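PDB 2NT2: protein phosphatase Slingshot homolog 2 from Homo sapiens, which dephosphorylates and activates the actin-depolymerising factor cofilin through the catalytic domain described here, and so regulates actin filament dynamics. Local coordinates for residues E23-N27 against R28-Y32. The protein carries 1 engineered substitution. Sequence-based numbering, arbitrary orientation.
Sequences EDLQN and RGVRY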
loop_
_atom_site.group_PDB
_atom_site.type_symbol
_atom_site.label_atom_id
_atom_site.label_comp_id
_atom_site.label_asym_id
_atom_site.label_seq_id
_atom_site.Cartn_x
_atom_site.Cartn_y
_atom_site.Cartn_z
ATOM N N GLU A 23 14.208 0.904 13.547
ATOM C CA GLU A 23 14.827 -0.384 13.827
ATOM C C GLU A 23 13.937 -1.521 13.339
ATOM O O GLU A 23 14.423 -2.510 12.794
ATOM C CB GLU A 23 15.087 -0.514 15.321
ATOM C CG GLU A 23 16.493 -0.763 15.788
ATOM C CD GLU A 23 17.596 -0.191 14.930
ATOM O OE1 GLU A 23 18.001 -0.870 13.951
ATOM O OE2 GLU A 23 18.075 0.930 15.206
ATOM N N ASP A 24 12.621 -1.394 13.532
ATOM C CA ASP A 24 11.735 -2.461 13.076
ATOM C C ASP A 24 11.861 -2.656 11.561
ATOM O O ASP A 24 11.993 -3.773 11.074
ATOM C CB ASP A 24 10.276 -2.169 13.426
ATOM C CG ASP A 24 9.388 -3.356 13.091
ATOM O OD1 ASP A 24 9.311 -4.291 13.916
ATOM O OD2 ASP A 24 8.764 -3.373 12.009
ATOM N N LEU A 25 11.821 -1.543 10.852
ATOM C CA LEU A 25 11.909 -1.448 9.410
ATOM C C LEU A 25 13.233 -2.002 8.890
ATOM O O LEU A 25 13.266 -2.819 7.968
ATOM C CB LEU A 25 11.766 0.018 8.968
ATOM C CG LEU A 25 10.363 0.613 9.109
ATOM C CD1 LEU A 25 10.287 2.006 8.514
ATOM C CD2 LEU A 25 9.340 -0.312 8.462
ATOM N N GLN A 26 14.320 -1.535 9.498
ATOM C CA GLN A 26 15.651 -1.979 9.097
ATOM C C GLN A 26 15.779 -3.490 9.247
ATOM O O GLN A 26 16.240 -4.185 8.344
ATOM C CB GLN A 26 16.718 -1.254 9.919
ATOM C CG GLN A 26 18.081 -1.218 9.251
ATOM C CD GLN A 26 18.988 -0.142 9.813
ATOM O OE1 GLN A 26 19.591 -0.318 10.872
ATOM N NE2 GLN A 26 19.101 0.973 9.100
ATOM N N ASN A 27 15.341 -4.005 10.392
ATOM C CA ASN A 27 15.422 -5.427 10.694
ATOM C C ASN A 27 14.602 -6.268 9.722
ATOM O O ASN A 27 14.975 -7.390 9.378
ATOM C CB ASN A 27 14.962 -5.701 12.126
ATOM C CG ASN A 27 15.930 -5.158 13.158
ATOM O OD1 ASN A 27 17.025 -4.703 12.830
ATOM N ND2 ASN A 27 15.516 -5.194 14.419
ATOM N N ARG A 28 13.466 -5.732 9.284
ATOM C CA ARG A 28 12.613 -6.472 8.363
ATOM C C ARG A 28 13.138 -6.394 6.937
ATOM O O ARG A 28 12.580 -7.023 6.038
ATOM C CB ARG A 28 11.174 -5.960 8.427
ATOM C CG ARG A 28 10.522 -6.176 9.781
ATOM C CD ARG A 28 9.143 -5.532 9.830
ATOM N NE ARG A 28 8.373 -5.949 10.992
ATOM C CZ ARG A 28 7.731 -7.106 11.087
ATOM N NH1 ARG A 28 7.773 -7.965 10.074
ATOM N NH2 ARG A 28 7.050 -7.412 12.182
ATOM N N GLY A 29 14.195 -5.629 6.725
ATOM C CA GLY A 29 14.830 -5.498 5.429
ATOM C C GLY A 29 14.138 -4.517 4.503
ATOM O O GLY A 29 14.236 -4.634 3.279
ATOM N N VAL A 30 13.420 -3.553 5.071
ATOM C CA VAL A 30 12.722 -2.548 4.284
ATOM C C VAL A 30 13.675 -1.433 3.876
ATOM O O VAL A 30 14.529 -1.032 4.671
ATOM C CB VAL A 30 11.546 -1.925 5.062
ATOM C CG1 VAL A 30 10.899 -0.846 4.203
ATOM C CG2 VAL A 30 10.536 -2.976 5.487
ATOM N N ARG A 31 13.567 -0.925 2.651
ATOM C CA ARG A 31 14.402 0.200 2.235
ATOM C C ARG A 31 13.584 1.180 1.395
ATOM O O ARG A 31 14.020 2.301 1.145
ATOM C CB ARG A 31 15.638 -0.237 1.450
ATOM C CG ARG A 31 16.241 -1.563 1.851
ATOM C CD ARG A 31 17.149 -1.493 3.059
ATOM N NE ARG A 31 17.310 -0.150 3.601
ATOM C CZ ARG A 31 18.092 0.144 4.636
ATOM N NH1 ARG A 31 18.791 -0.812 5.234
ATOM N NH2 ARG A 31 18.177 1.396 5.066
ATOM N N TYR A 32 12.417 0.718 0.978
ATOM C CA TYR A 32 11.474 1.514 0.212
ATOM C C TYR A 32 10.221 1.760 1.050
ATOM O O TYR A 32 9.723 0.855 1.719
ATOM C CB TYR A 32 11.083 0.811 -1.088
ATOM C CG TYR A 32 12.227 0.536 -2.028
ATOM C CD1 TYR A 32 12.971 -0.634 -1.921
ATOM C CD2 TYR A 32 12.564 1.444 -3.024
ATOM C CE1 TYR A 32 14.023 -0.899 -2.777
ATOM C CE2 TYR A 32 13.619 1.180 -3.882
ATOM C CZ TYR A 32 14.341 0.013 -3.755
ATOM O OH TYR A 32 15.388 -0.236 -4.615
HETATM O O HOH W 1 16.464 -2.632 5.841
#
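A Schellman motif ends helix 22-27, where Gly29 turns the chain from the last helical turn into strand 30-35 of the phosphatase sheet. Gly29 takes positive phi (82°). Its N bonds to Gln26 O at 3.0 Å, from above the carbonyl plane. Val30 N reaches back to Leu25 O, also at 3.0 Å and somewhat straighter (162° at the hydrogen). Just before them, Arg28 N makes an ordinary i to i+4 helical bond to Asp24 O at 3.0 Å. A water donates to both Gln26 O and Val30 O, bridging the helix end and the outgoing chain. Val30 CG2 meets Leu25 CD2 at 4.2 Å on the buried side.

The Asp24 to Arg28 step also carries a salt bridge. With chi1 at -173°, CG of Asp24 lies opposite N, and the carboxylate ends beside the Arg28 side chain. Arg28 NE meets Asp24 OD2 on its syn side at 2.8 Å. OD2 lies close to the guanidinium plane, but NE sits off the carboxylate plane and the bond is bent. Arg28 CG also lies 3.1 Å from Asp24 O. A leucine here would probably leave the Asp24 carboxylate without its charged mate. The backbone bonds thus satisfy carbonyls at the helix end, while the ion pair ties its partly exposed side.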